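Local atomic coordinates of putative cytochrome P450 120 (Synechocystis sp., PDB entry 2VE3), a protein that probably works as a heme-dependent monooxygenase of the cytochrome P450 family and binds retinoic acid in what is probably its substrate pocket. Residues G16-P21 and K338-S343; E133-G136 and E140-W143; K212-Q217 and E221-G226; V307-L312 and F396-M401. All blocks are in the same frame, centred on the assembly; numbering follows the deposited sequence.

Interaction 1: G16-P21 and K338-S343; sequences GDFGLP and KGWLVS
F18 and W340 meet although their CA atoms lie 12.3 Å apart, and the rings alone carry the contact at the protein surface. In the P450 fold this joins the N-terminal loop ahead of helix 26-31 to the five-stranded mixed sheet, just before strand 341-345. The pair is an offset edge-to-face stack, with the edge of F18 turned toward the face of W340. The planes stand at 62°, and the centroid of F18 is 5.5 Å from that of the six-membered ring of W340. Both side chains set CG anti to the carbonyl carbon (chi1 -85° for F18, -77° for W340), which places each ring beside its own backbone N. K48 of strand 47-51 also touches the loop: its NZ is hydrogen-bonded to the carbonyl oxygen of G16, and it makes a cation-pi contact with F18. W340 also rests on N55 and I57 of the neighbouring strand 54-59. Within the aromatic pair the approach is made by a single corner of the smaller ring: F18 CZ lies 3.4 Å from W340 CH2, while W340 CZ3 and CZ2 stand slightly farther off at 3.8 and 3.9 Å from that same F18 CZ.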
loop_
_atom_site.group_PDB
_atom_site.type_symbol
_atom_site.label_atom_id
_atom_site.label_comp_id
_atom_site.label_asym_id
_atom_site.label_seq_id
_atom_site.Cartn_x
_atom_site.Cartn_y
_atom_site.Cartn_z
ATOM N N GLY A 16 -11.540 -10.846 -24.389
ATOM C CA GLY A 16 -12.163 -10.151 -23.269
ATOM C C GLY A 16 -13.367 -9.316 -23.672
ATOM O O GLY A 16 -13.435 -8.835 -24.805
ATOM N N ASP A 17 -14.307 -9.151 -22.740
ATOM C CA ASP A 17 -15.533 -8.358 -22.947
ATOM C C ASP A 17 -15.386 -6.887 -22.531
ATOM O O ASP A 17 -14.945 -6.587 -21.418
ATOM C CB ASP A 17 -16.698 -8.979 -22.177
ATOM C CG ASP A 17 -17.003 -10.393 -22.617
ATOM O OD1 ASP A 17 -16.775 -10.714 -23.807
ATOM O OD2 ASP A 17 -17.483 -11.180 -21.770
ATOM N N PHE A 18 -15.762 -5.986 -23.434
ATOM C CA PHE A 18 -15.723 -4.547 -23.177
ATOM C C PHE A 18 -16.961 -4.059 -22.451
ATOM O O PHE A 18 -16.910 -3.034 -21.771
ATOM C CB PHE A 18 -15.548 -3.758 -24.479
ATOM C CG PHE A 18 -14.114 -3.602 -24.920
ATOM C CD1 PHE A 18 -13.067 -3.710 -24.016
ATOM C CD2 PHE A 18 -13.814 -3.305 -26.238
ATOM C CE1 PHE A 18 -11.752 -3.550 -24.430
ATOM C CE2 PHE A 18 -12.499 -3.138 -26.652
ATOM C CZ PHE A 18 -11.474 -3.257 -25.743
ATOM N N GLY A 19 -18.067 -4.796 -22.598
ATOM C CA GLY A 19 -19.349 -4.443 -21.966
ATOM C C GLY A 19 -19.997 -3.198 -22.558
ATOM O O GLY A 19 -19.771 -2.872 -23.724
ATOM N N LEU A 20 -20.799 -2.508 -21.750
ATOM C CA LEU A 20 -21.473 -1.269 -22.163
ATOM C C LEU A 20 -20.473 -0.178 -22.514
ATOM O O LEU A 20 -19.356 -0.188 -22.001
ATOM C CB LEU A 20 -22.392 -0.757 -21.046
ATOM C CG LEU A 20 -23.575 -1.647 -20.671
ATOM C CD1 LEU A 20 -24.045 -1.437 -19.226
ATOM C CD2 LEU A 20 -24.704 -1.451 -21.670
ATOM N N PRO A 21 -20.878 0.785 -23.380
ATOM C CA PRO A 21 -20.019 1.948 -23.613
ATOM C C PRO A 21 -19.771 2.703 -22.304
ATOM O O PRO A 21 -20.663 2.788 -21.457
ATOM C CB PRO A 21 -20.835 2.806 -24.592
ATOM C CG PRO A 21 -21.769 1.857 -25.235
ATOM C CD PRO A 21 -22.121 0.867 -24.169
ATOM N N LYS A 338 -1.745 1.649 -28.848
ATOM C CA LYS A 338 -1.476 2.988 -28.318
ATOM C C LYS A 338 -2.724 3.633 -27.688
ATOM O O LYS A 338 -3.807 3.629 -28.283
ATOM C CB LYS A 338 -0.891 3.869 -29.431
ATOM C CG LYS A 338 -0.817 5.345 -29.093
ATOM C CD LYS A 338 0.133 6.077 -30.007
ATOM C CE LYS A 338 0.175 7.547 -29.659
ATOM N NZ LYS A 338 -1.148 8.196 -29.920
ATOM N N GLY A 339 -2.575 4.168 -26.476
ATOM C CA GLY A 339 -3.673 4.881 -25.814
ATOM C C GLY A 339 -4.591 4.009 -24.971
ATOM O O GLY A 339 -5.401 4.513 -24.179
ATOM N N TRP A 340 -4.490 2.699 -25.154
ATOM C CA TRP A 340 -5.167 1.762 -24.275
ATOM C C TRP A 340 -4.341 1.716 -22.999
ATOM O O TRP A 340 -3.161 2.094 -23.007
ATOM C CB TRP A 340 -5.179 0.369 -24.893
ATOM C CG TRP A 340 -6.175 0.127 -25.986
ATOM C CD1 TRP A 340 -6.565 0.995 -26.980
ATOM C CD2 TRP A 340 -6.851 -1.109 -26.241
ATOM N NE1 TRP A 340 -7.480 0.377 -27.810
ATOM C CE2 TRP A 340 -7.663 -0.916 -27.382
ATOM C CE3 TRP A 340 -6.865 -2.355 -25.600
ATOM C CZ2 TRP A 340 -8.475 -1.933 -27.900
ATOM C CZ3 TRP A 340 -7.672 -3.357 -26.103
ATOM C CH2 TRP A 340 -8.466 -3.143 -27.243
ATOM N N LEU A 341 -4.958 1.243 -21.919
ATOM C CA LEU A 341 -4.259 1.027 -20.657
ATOM C C LEU A 341 -3.856 -0.431 -20.441
ATOM O O LEU A 341 -4.525 -1.347 -20.908
ATOM C CB LEU A 341 -5.140 1.451 -19.484
ATOM C CG LEU A 341 -5.044 2.841 -18.878
ATOM C CD1 LEU A 341 -5.004 3.938 -19.929
ATOM C CD2 LEU A 341 -6.210 3.026 -17.913
ATOM N N VAL A 342 -2.757 -0.612 -19.717
ATOM C CA VAL A 342 -2.320 -1.902 -19.226
ATOM C C VAL A 342 -2.365 -1.842 -17.710
ATOM O O VAL A 342 -1.989 -0.827 -17.106
ATOM C CB VAL A 342 -0.852 -2.221 -19.673
ATOM C CG1 VAL A 342 -0.422 -3.613 -19.222
ATOM C CG2 VAL A 342 -0.716 -2.093 -21.162
ATOM N N SER A 343 -2.840 -2.923 -17.093
ATOM C CA SER A 343 -2.810 -3.074 -15.637
ATOM C C SER A 343 -1.987 -4.286 -15.243
ATOM O O SER A 343 -2.254 -5.401 -15.715
ATOM C CB SER A 343 -4.220 -3.244 -15.077
ATOM O OG SER A 343 -4.184 -3.380 -13.663
#

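Interaction 2: E133-G136 and E140-W143; sequences EQWG and EVIW
W135 contributes the largest share of this buried contact, and it is touched in two ways, by V141 and W143, six and eight residues on. W143 brings the edge of its indole against one face of the W135 indole. Its NE1 sits 3.3 Å above the plane of W135, displaced toward the rim, and is equally close to W135 CE3 and CZ3, at 3.4 Å from each. With the ring planes at 79° this is a T-shaped, edge-to-face pair, the six-membered ring of W135 taking the pyrrole side of W143. The chi1 of W143 is -138°, away from a staggered value; its CB starts off to one side, and the end of the side chain then comes nearer to W135.

V141 fills the other part of the contact, pointing toward the helix. Its CG2 packs 4.0 Å from W135 CB and lies 3.6 Å from W135 O, and its CG1 approaches W135 CD1. In P450 terms the end of helix D (121-137) is here folded against strand 140-142, an edge strand of the small antiparallel sheet that includes strand 437-442. V141 pairs through its backbone with V438 of that strand.

The polar end of W135 is engaged elsewhere: NE1 is hydrogen-bonded to Q146 OE1 on helix 143-159, which would restrict rotation of the indole. W143 is edge-to-face with W414 as well. On helix 394-411, F404 touches W135 and L408 touches W143.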
loop_
_atom_site.group_PDB
_atom_site.type_symbol
_atom_site.label_atom_id
_atom_site.label_comp_id
_atom_site.label_asym_id
_atom_site.label_seq_id
_atom_site.Cartn_x
_atom_site.Cartn_y
_atom_site.Cartn_z
ATOM N N GLU A 133 -1.238 -2.163 24.834
ATOM C CA GLU A 133 -1.674 -2.089 26.224
ATOM C C GLU A 133 -3.201 -2.020 26.342
ATOM O O GLU A 133 -3.799 -2.784 27.104
ATOM C CB GLU A 133 -0.998 -0.904 26.929
ATOM C CG GLU A 133 -1.651 -0.517 28.265
ATOM C CD GLU A 133 -0.682 0.119 29.240
ATOM O OE1 GLU A 133 0.366 -0.504 29.534
ATOM O OE2 GLU A 133 -0.975 1.230 29.728
ATOM N N GLN A 134 -3.821 -1.114 25.585
ATOM C CA GLN A 134 -5.277 -1.027 25.518
ATOM C C GLN A 134 -5.908 -2.357 25.076
ATOM O O GLN A 134 -6.820 -2.857 25.740
ATOM C CB GLN A 134 -5.726 0.118 24.598
ATOM C CG GLN A 134 -7.247 0.365 24.620
ATOM C CD GLN A 134 -7.821 0.813 23.266
ATOM O OE1 GLN A 134 -7.087 0.973 22.284
ATOM N NE2 GLN A 134 -9.142 1.013 23.215
ATOM N N TRP A 135 -5.411 -2.932 23.977
ATOM C CA TRP A 135 -5.966 -4.189 23.441
ATOM C C TRP A 135 -5.766 -5.387 24.372
ATOM O O TRP A 135 -6.631 -6.260 24.464
ATOM C CB TRP A 135 -5.411 -4.511 22.049
ATOM C CG TRP A 135 -5.618 -3.429 21.029
ATOM C CD1 TRP A 135 -6.681 -2.569 20.934
ATOM C CD2 TRP A 135 -4.737 -3.100 19.950
ATOM N NE1 TRP A 135 -6.509 -1.723 19.862
ATOM C CE2 TRP A 135 -5.322 -2.023 19.244
ATOM C CE3 TRP A 135 -3.507 -3.611 19.510
ATOM C CZ2 TRP A 135 -4.719 -1.451 18.115
ATOM C CZ3 TRP A 135 -2.907 -3.036 18.393
ATOM C CH2 TRP A 135 -3.515 -1.965 17.712
ATOM N N GLY A 136 -4.625 -5.417 25.046
ATOM C CA GLY A 136 -4.334 -6.443 26.044
ATOM C C GLY A 136 -5.238 -6.435 27.273
ATOM O O GLY A 136 -5.410 -7.476 27.913
ATOM N N GLU A 140 -12.495 -9.642 23.990
ATOM C CA GLU A 140 -12.432 -9.689 22.536
ATOM C C GLU A 140 -12.052 -8.320 21.947
ATOM O O GLU A 140 -12.590 -7.281 22.355
ATOM C CB GLU A 140 -13.768 -10.166 21.975
ATOM C CG GLU A 140 -13.913 -10.040 20.456
ATOM C CD GLU A 140 -15.161 -10.720 19.926
ATOM O OE1 GLU A 140 -15.958 -11.244 20.735
ATOM O OE2 GLU A 140 -15.344 -10.752 18.698
ATOM N N VAL A 141 -11.101 -8.326 21.012
ATOM C CA VAL A 141 -10.809 -7.139 20.204
ATOM C C VAL A 141 -11.289 -7.349 18.768
ATOM O O VAL A 141 -10.904 -8.316 18.118
ATOM C CB VAL A 141 -9.310 -6.764 20.231
ATOM C CG1 VAL A 141 -9.051 -5.468 19.436
ATOM C CG2 VAL A 141 -8.830 -6.602 21.666
ATOM N N ILE A 142 -12.168 -6.464 18.295
ATOM C CA ILE A 142 -12.497 -6.387 16.861
ATOM C C ILE A 142 -11.347 -5.622 16.189
ATOM O O ILE A 142 -11.359 -4.385 16.153
ATOM C CB ILE A 142 -13.869 -5.697 16.620
ATOM C CG1 ILE A 142 -14.969 -6.430 17.400
ATOM C CG2 ILE A 142 -14.190 -5.607 15.119
ATOM C CD1 ILE A 142 -16.377 -5.797 17.276
ATOM N N TRP A 143 -10.350 -6.360 15.680
ATOM C CA TRP A 143 -9.027 -5.771 15.422
ATOM C C TRP A 143 -8.922 -4.835 14.233
ATOM O O TRP A 143 -8.244 -3.816 14.318
ATOM C CB TRP A 143 -7.933 -6.834 15.268
ATOM C CG TRP A 143 -6.654 -6.490 15.954
ATOM C CD1 TRP A 143 -6.267 -5.264 16.405
ATOM C CD2 TRP A 143 -5.582 -7.393 16.266
ATOM N NE1 TRP A 143 -5.022 -5.344 16.999
ATOM C CE2 TRP A 143 -4.583 -6.643 16.928
ATOM C CE3 TRP A 143 -5.373 -8.771 16.058
ATOM C CZ2 TRP A 143 -3.391 -7.221 17.385
ATOM C CZ3 TRP A 143 -4.191 -9.348 16.529
ATOM C CH2 TRP A 143 -3.219 -8.572 17.180
#

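Interaction 3: K212-Q217 and E221-G226; sequences KARQQQ and EEDALG
The guanidinium of R214 and the carboxylate of D223 lie almost in one plane, 7° apart, and meet edge to edge as a two-pronged salt bridge. One prong runs from R214 NH1 to D223 OD1 at 2.9 Å, on the syn side and 21° out of the carboxylate plane; the other joins R214 NH2 to D223 OD2 at 2.5 Å, so short that its exact length is doubtful. From the opposite face of the carboxylate comes G226 N, 3.0 Å from D223 OD1 and well above the plane. This is the N-cap motif: D223 precedes helix 224-230 and accepts from the backbone three residues on, so that OD1 serves both the helix start and the arginine. Two donors on one oxygen, beside a helix N-terminus, would be expected to favour the charged carboxylate.

The bridge spans the turn between helix 192-215 and helix 224-230, the G and H helices of the P450 fold. R214 leaves the first with CG anti to the backbone N (chi1 169°), then bends at chi2 and chi3 to present its flat end to D223, which extends from the opposite direction. A weak hydrogen bond joins R214 NH2 to M160 O. L225 leans on I210 and I211 of the earlier helix. The absence of a side chain at G226 lets the guanidinium pass close by, with R214 NH1 3.7 Å from G226 CA.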
loop_
_atom_site.group_PDB
_atom_site.type_symbol
_atom_site.label_atom_id
_atom_site.label_comp_id
_atom_site.label_asym_id
_atom_site.label_seq_id
_atom_site.Cartn_x
_atom_site.Cartn_y
_atom_site.Cartn_z
ATOM N N LYS A 212 0.566 26.463 7.426
ATOM C CA LYS A 212 0.766 27.869 7.830
ATOM C C LYS A 212 1.266 28.028 9.272
ATOM O O LYS A 212 1.967 28.986 9.597
ATOM C CB LYS A 212 -0.519 28.679 7.633
ATOM C CG LYS A 212 -1.005 28.765 6.180
ATOM C CD LYS A 212 -0.226 29.803 5.369
ATOM C CE LYS A 212 -0.881 30.078 4.028
ATOM N NZ LYS A 212 -2.339 30.356 4.190
ATOM N N ALA A 213 0.898 27.089 10.133
ATOM C CA ALA A 213 1.413 27.055 11.491
ATOM C C ALA A 213 2.908 26.719 11.508
ATOM O O ALA A 213 3.695 27.398 12.177
ATOM C CB ALA A 213 0.622 26.064 12.329
ATOM N N ARG A 214 3.291 25.686 10.752
ATOM C CA ARG A 214 4.674 25.193 10.715
ATOM C C ARG A 214 5.654 26.196 10.089
ATOM O O ARG A 214 6.846 26.200 10.424
ATOM C CB ARG A 214 4.731 23.830 10.000
ATOM C CG ARG A 214 6.134 23.307 9.659
ATOM C CD ARG A 214 6.871 22.775 10.875
ATOM N NE ARG A 214 6.270 21.527 11.324
ATOM C CZ ARG A 214 6.847 20.329 11.252
ATOM N NH1 ARG A 214 8.076 20.189 10.770
ATOM N NH2 ARG A 214 6.188 19.266 11.690
ATOM N N GLN A 215 5.144 27.039 9.189
ATOM C CA GLN A 215 5.954 28.051 8.496
ATOM C C GLN A 215 6.319 29.245 9.376
ATOM O O GLN A 215 7.304 29.928 9.117
ATOM C CB GLN A 215 5.241 28.550 7.235
ATOM C CG GLN A 215 5.278 27.565 6.075
ATOM C CD GLN A 215 4.290 27.898 4.979
ATOM O OE1 GLN A 215 4.559 27.661 3.803
ATOM N NE2 GLN A 215 3.140 28.440 5.353
ATOM N N GLN A 216 5.512 29.508 10.399
ATOM C CA GLN A 216 5.793 30.587 11.345
ATOM C C GLN A 216 6.646 30.066 12.507
ATOM O O GLN A 216 6.472 30.479 13.659
ATOM C CB GLN A 216 4.489 31.214 11.845
ATOM C CG GLN A 216 3.682 31.920 10.755
ATOM C CD GLN A 216 2.544 32.755 11.308
ATOM O OE1 GLN A 216 2.692 33.440 12.326
ATOM N NE2 GLN A 216 1.394 32.711 10.632
ATOM N N GLN A 217 7.571 29.160 12.183
ATOM C CA GLN A 217 8.414 28.477 13.166
ATOM C C GLN A 217 9.795 28.147 12.589
ATOM O O GLN A 217 9.943 28.041 11.368
ATOM C CB GLN A 217 7.715 27.209 13.676
ATOM C CG GLN A 217 6.803 27.479 14.866
ATOM C CD GLN A 217 5.768 26.399 15.079
ATOM O OE1 GLN A 217 6.102 25.255 15.394
ATOM N NE2 GLN A 217 4.496 26.761 14.926
ATOM N N GLU A 221 13.555 19.607 9.932
ATOM C CA GLU A 221 13.455 18.500 8.978
ATOM C C GLU A 221 13.342 17.157 9.710
ATOM O O GLU A 221 13.876 16.137 9.263
ATOM C CB GLU A 221 14.649 18.493 8.010
ATOM C CG GLU A 221 14.652 19.625 6.983
ATOM C CD GLU A 221 15.261 20.911 7.524
ATOM O OE1 GLU A 221 16.456 20.886 7.896
ATOM O OE2 GLU A 221 14.555 21.949 7.566
ATOM N N GLU A 222 12.653 17.175 10.848
ATOM C CA GLU A 222 12.450 15.972 11.659
ATOM C C GLU A 222 11.481 15.003 10.981
ATOM O O GLU A 222 11.670 13.775 11.044
ATOM C CB GLU A 222 11.950 16.347 13.064
ATOM N N ASP A 223 10.476 15.579 10.316
ATOM C CA ASP A 223 9.380 14.842 9.681
ATOM C C ASP A 223 9.223 15.144 8.180
ATOM O O ASP A 223 9.973 15.948 7.611
ATOM C CB ASP A 223 8.062 15.135 10.418
ATOM C CG ASP A 223 7.672 16.613 10.391
ATOM O OD1 ASP A 223 8.409 17.449 9.832
ATOM O OD2 ASP A 223 6.599 16.939 10.938
ATOM N N ALA A 224 8.224 14.505 7.564
ATOM C CA ALA A 224 7.948 14.641 6.134
ATOM C C ALA A 224 7.512 16.052 5.728
ATOM O O ALA A 224 7.992 16.573 4.722
ATOM C CB ALA A 224 6.919 13.601 5.685
ATOM N N LEU A 225 6.619 16.662 6.506
ATOM C CA LEU A 225 6.124 18.020 6.223
ATOM C C LEU A 225 7.243 19.074 6.240
ATOM O O LEU A 225 7.314 19.933 5.358
ATOM C CB LEU A 225 4.996 18.404 7.198
ATOM C CG LEU A 225 4.322 19.770 7.004
ATOM C CD1 LEU A 225 3.714 19.933 5.600
ATOM C CD2 LEU A 225 3.276 20.047 8.081
ATOM N N GLY A 226 8.110 18.989 7.248
ATOM C CA GLY A 226 9.313 19.822 7.335
ATOM C C GLY A 226 10.242 19.640 6.153
ATOM O O GLY A 226 10.714 20.619 5.580
#

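Interaction 4: V307-L312 and F396-M401; sequences VLQEVL and FARLEM. With HEM (protoporphyrin IX containing Fe), chain C.
L312 and M401 reach toward each other tip to tip and form the apolar heart of the contact, with M401 SD 3.9 Å from L312 CD2. Beside them L308 slides past M401 in the opposite direction, its CD1 4.2 Å from M401 CB. Segments 307-312 and 396-401, on helices K (302-314) and L (394-411) of the P450 fold, run with their N-to-C directions 114° apart.

The polar contact lies apart from this, where Q309 meets R398. R398 NH2 donates to Q309 OE1 at 3.2 Å, tilted 32° from the carbonyl plane, while a water accepts from R398 NE at 2.8 Å and donates to the same oxygen. Extended from CG to NE, R398 reaches across to the bent glutamine; its NH1 is salt-bridged to E395.

Heme contacts make the third group. The vinyl carbon CBB touches L312 CD2 and M401 CE, and A397 CB packs 3.6 Å from CAB. F396 CD2 comes 3.5 Å from the methyl CMC.

On the far side of helix 302-314, E310 pairs with R313, as the ExxR motif of P450s prescribes, and with R366. The chemistry thus divides: nonpolar, polarisable groups face the porphyrin edge, consistent with positioning the macrocycle through shape, while the direct and water-mediated hydrogen bonds between Q309 and R398 give the same helix pair a directional link.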
loop_
_atom_site.group_PDB
_atom_site.type_symbol
_atom_site.label_atom_id
_atom_site.label_comp_id
_atom_site.label_asym_id
_atom_site.label_seq_id
_atom_site.Cartn_x
_atom_site.Cartn_y
_atom_site.Cartn_z
ATOM N N VAL A 307 9.298 -13.786 7.017
ATOM C CA VAL A 307 7.852 -13.848 7.299
ATOM C C VAL A 307 7.148 -12.646 6.646
ATOM O O VAL A 307 6.066 -12.774 6.044
ATOM C CB VAL A 307 7.623 -13.885 8.824
ATOM C CG1 VAL A 307 6.149 -13.733 9.178
ATOM C CG2 VAL A 307 8.196 -15.161 9.404
ATOM N N LEU A 308 7.780 -11.482 6.746
ATOM C CA LEU A 308 7.163 -10.257 6.262
ATOM C C LEU A 308 7.166 -10.183 4.730
ATOM O O LEU A 308 6.166 -9.773 4.144
ATOM C CB LEU A 308 7.766 -9.025 6.955
ATOM C CG LEU A 308 7.556 -8.931 8.468
ATOM C CD1 LEU A 308 8.329 -7.745 9.059
ATOM C CD2 LEU A 308 6.071 -8.843 8.855
ATOM N N GLN A 309 8.237 -10.664 4.088
ATOM C CA GLN A 309 8.228 -10.898 2.636
ATOM C C GLN A 309 7.061 -11.803 2.198
ATOM O O GLN A 309 6.427 -11.563 1.164
ATOM C CB GLN A 309 9.551 -11.540 2.153
ATOM C CG GLN A 309 10.836 -10.643 2.215
ATOM C CD GLN A 309 10.869 -9.566 1.148
ATOM O OE1 GLN A 309 10.122 -8.580 1.210
ATOM N NE2 GLN A 309 11.743 -9.735 0.169
ATOM N N GLU A 310 6.797 -12.844 2.990
ATOM C CA GLU A 310 5.778 -13.832 2.656
ATOM C C GLU A 310 4.330 -13.387 2.962
ATOM O O GLU A 310 3.401 -13.758 2.231
ATOM C CB GLU A 310 6.120 -15.199 3.289
ATOM C CG GLU A 310 5.067 -16.304 3.132
ATOM C CD GLU A 310 4.806 -16.736 1.698
ATOM O OE1 GLU A 310 5.258 -16.064 0.744
ATOM O OE2 GLU A 310 4.135 -17.774 1.521
ATOM N N VAL A 311 4.148 -12.596 4.018
ATOM C CA VAL A 311 2.850 -11.920 4.269
ATOM C C VAL A 311 2.469 -11.074 3.044
ATOM O O VAL A 311 1.388 -11.252 2.480
ATOM C CB VAL A 311 2.862 -11.052 5.577
ATOM C CG1 VAL A 311 1.649 -10.157 5.647
ATOM C CG2 VAL A 311 2.888 -11.924 6.820
ATOM N N LEU A 312 3.368 -10.179 2.624
ATOM C CA LEU A 312 3.159 -9.298 1.454
ATOM C C LEU A 312 2.978 -10.077 0.152
ATOM O O LEU A 312 2.334 -9.596 -0.792
ATOM C CB LEU A 312 4.335 -8.311 1.290
ATOM C CG LEU A 312 4.612 -7.279 2.401
ATOM C CD1 LEU A 312 5.840 -6.447 2.087
ATOM C CD2 LEU A 312 3.415 -6.381 2.701
ATOM N N PHE A 396 9.746 2.826 5.134
ATOM C CA PHE A 396 8.793 3.225 6.159
ATOM C C PHE A 396 7.815 2.090 6.485
ATOM O O PHE A 396 7.556 1.822 7.655
ATOM C CB PHE A 396 8.001 4.469 5.757
ATOM C CG PHE A 396 7.082 4.959 6.840
ATOM C CD1 PHE A 396 7.544 5.845 7.811
ATOM C CD2 PHE A 396 5.782 4.477 6.937
ATOM C CE1 PHE A 396 6.702 6.291 8.834
ATOM C CE2 PHE A 396 4.927 4.911 7.956
ATOM C CZ PHE A 396 5.387 5.819 8.915
ATOM N N ALA A 397 7.252 1.468 5.442
ATOM C CA ALA A 397 6.356 0.323 5.584
ATOM C C ALA A 397 7.024 -0.825 6.334
ATOM O O ALA A 397 6.418 -1.387 7.254
ATOM C CB ALA A 397 5.893 -0.156 4.235
ATOM N N ARG A 398 8.257 -1.180 5.922
ATOM C CA ARG A 398 8.974 -2.335 6.494
ATOM C C ARG A 398 9.350 -2.089 7.934
ATOM O O ARG A 398 9.263 -3.009 8.756
ATOM C CB ARG A 398 10.228 -2.708 5.690
ATOM C CG ARG A 398 9.932 -3.550 4.474
ATOM C CD ARG A 398 11.143 -3.666 3.556
ATOM N NE ARG A 398 10.895 -4.664 2.526
ATOM C CZ ARG A 398 11.355 -4.614 1.282
ATOM N NH1 ARG A 398 12.102 -3.591 0.875
ATOM N NH2 ARG A 398 11.055 -5.593 0.436
ATOM N N LEU A 399 9.773 -0.848 8.223
ATOM C CA LEU A 399 10.000 -0.393 9.589
ATOM C C LEU A 399 8.785 -0.623 10.493
ATOM O O LEU A 399 8.912 -1.260 11.540
ATOM C CB LEU A 399 10.364 1.100 9.622
ATOM C CG LEU A 399 10.630 1.676 11.015
ATOM C CD1 LEU A 399 11.960 1.172 11.541
ATOM C CD2 LEU A 399 10.627 3.195 10.977
ATOM N N GLU A 400 7.622 -0.115 10.080
ATOM C CA GLU A 400 6.418 -0.206 10.907
ATOM C C GLU A 400 5.933 -1.651 11.062
ATOM O O GLU A 400 5.466 -2.032 12.124
ATOM C CB GLU A 400 5.289 0.687 10.367
ATOM C CG GLU A 400 4.124 0.841 11.348
ATOM C CD GLU A 400 3.044 1.818 10.918
ATOM O OE1 GLU A 400 3.328 2.785 10.164
ATOM O OE2 GLU A 400 1.893 1.629 11.376
ATOM N N MET A 401 6.047 -2.442 10.002
ATOM C CA MET A 401 5.695 -3.857 10.048
ATOM C C MET A 401 6.606 -4.606 11.027
ATOM O O MET A 401 6.142 -5.417 11.833
ATOM C CB MET A 401 5.794 -4.464 8.649
ATOM C CG MET A 401 4.672 -4.064 7.699
ATOM S SD MET A 401 4.746 -4.919 6.113
ATOM C CE MET A 401 5.942 -3.915 5.227
HETATM C CHA HEM C . 3.979 3.521 -5.052
HETATM C CHB HEM C . 2.853 -0.587 -2.709
HETATM C CHC HEM C . 3.502 1.648 1.564
HETATM C CHD HEM C . 4.073 5.856 -0.724
HETATM C C1A HEM C . 3.632 2.197 -4.816
HETATM C C2A HEM C . 3.383 1.160 -5.800
HETATM C C3A HEM C . 3.090 0.023 -5.138
HETATM C C4A HEM C . 3.117 0.313 -3.726
HETATM C CMA HEM C . 2.746 -1.356 -5.732
HETATM C CAA HEM C . 3.504 1.336 -7.332
HETATM C CBA HEM C . 2.178 1.704 -7.993
HETATM C CGA HEM C . 2.470 2.016 -9.445
HETATM O O1A HEM C . 2.920 1.078 -10.167
HETATM O O2A HEM C . 2.252 3.186 -9.877
HETATM C C1B HEM C . 2.972 -0.353 -1.352
HETATM C C2B HEM C . 2.872 -1.342 -0.288
HETATM C C3B HEM C . 3.061 -0.722 0.895
HETATM C C4B HEM C . 3.277 0.672 0.611
HETATM C CMB HEM C . 2.608 -2.846 -0.524
HETATM C CAB HEM C . 3.034 -1.312 2.343
HETATM C CBB HEM C . 3.486 -2.538 2.652
HETATM C C1C HEM C . 3.764 2.978 1.338
HETATM C C2C HEM C . 4.093 3.973 2.338
HETATM C C3C HEM C . 4.254 5.146 1.710
HETATM C C4C HEM C . 4.011 4.918 0.285
HETATM C CMC HEM C . 4.264 3.691 3.856
HETATM C CAC HEM C . 4.655 6.510 2.345
HETATM C CBC HEM C . 3.832 7.249 3.096
HETATM C C1D HEM C . 4.011 5.631 -2.084
HETATM C C2D HEM C . 3.960 6.677 -3.071
HETATM C C3D HEM C . 3.923 5.960 -4.426
HETATM C C4D HEM C . 3.985 4.544 -4.118
HETATM C CMD HEM C . 3.936 8.205 -2.805
HETATM C CAD HEM C . 3.859 6.593 -5.835
HETATM C CBD HEM C . 5.238 6.460 -6.477
HETATM C CGD HEM C . 5.248 7.093 -7.848
HETATM O O1D HEM C . 6.370 7.283 -8.383
HETATM O O2D HEM C . 4.164 7.416 -8.419
HETATM N NA HEM C . 3.460 1.644 -3.569
HETATM N NB HEM C . 3.202 0.872 -0.764
HETATM N NC HEM C . 3.711 3.584 0.094
HETATM N ND HEM C . 4.040 4.391 -2.729
HETATM FE FE HEM C . 3.889 2.555 -1.701
HETATM O O HOH W 1 9.438 -6.834 3.528
#

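How the interactions relate
Interaction 1 is a surface contact between loop and sheet, resting on a single aromatic pair, whereas the other three are buried. Interactions 2 and 3 each join elements a few residues apart in the chain and, like interaction 1, lie about 24 to 25 Å from its centre, yet one relies on indoles and a valine and the other on a salt bridge that also serves a helix cap. Interaction 4, nearest the centre, joins helices far apart in the sequence and touches the cofactor. Helix 394-411 supplies one side of interaction 4 and packs on interaction 2, while helix 241-272 packs on both 3 and 4. F159 meets F396 of interaction 4 and bonds through its backbone to L225 of interaction 3.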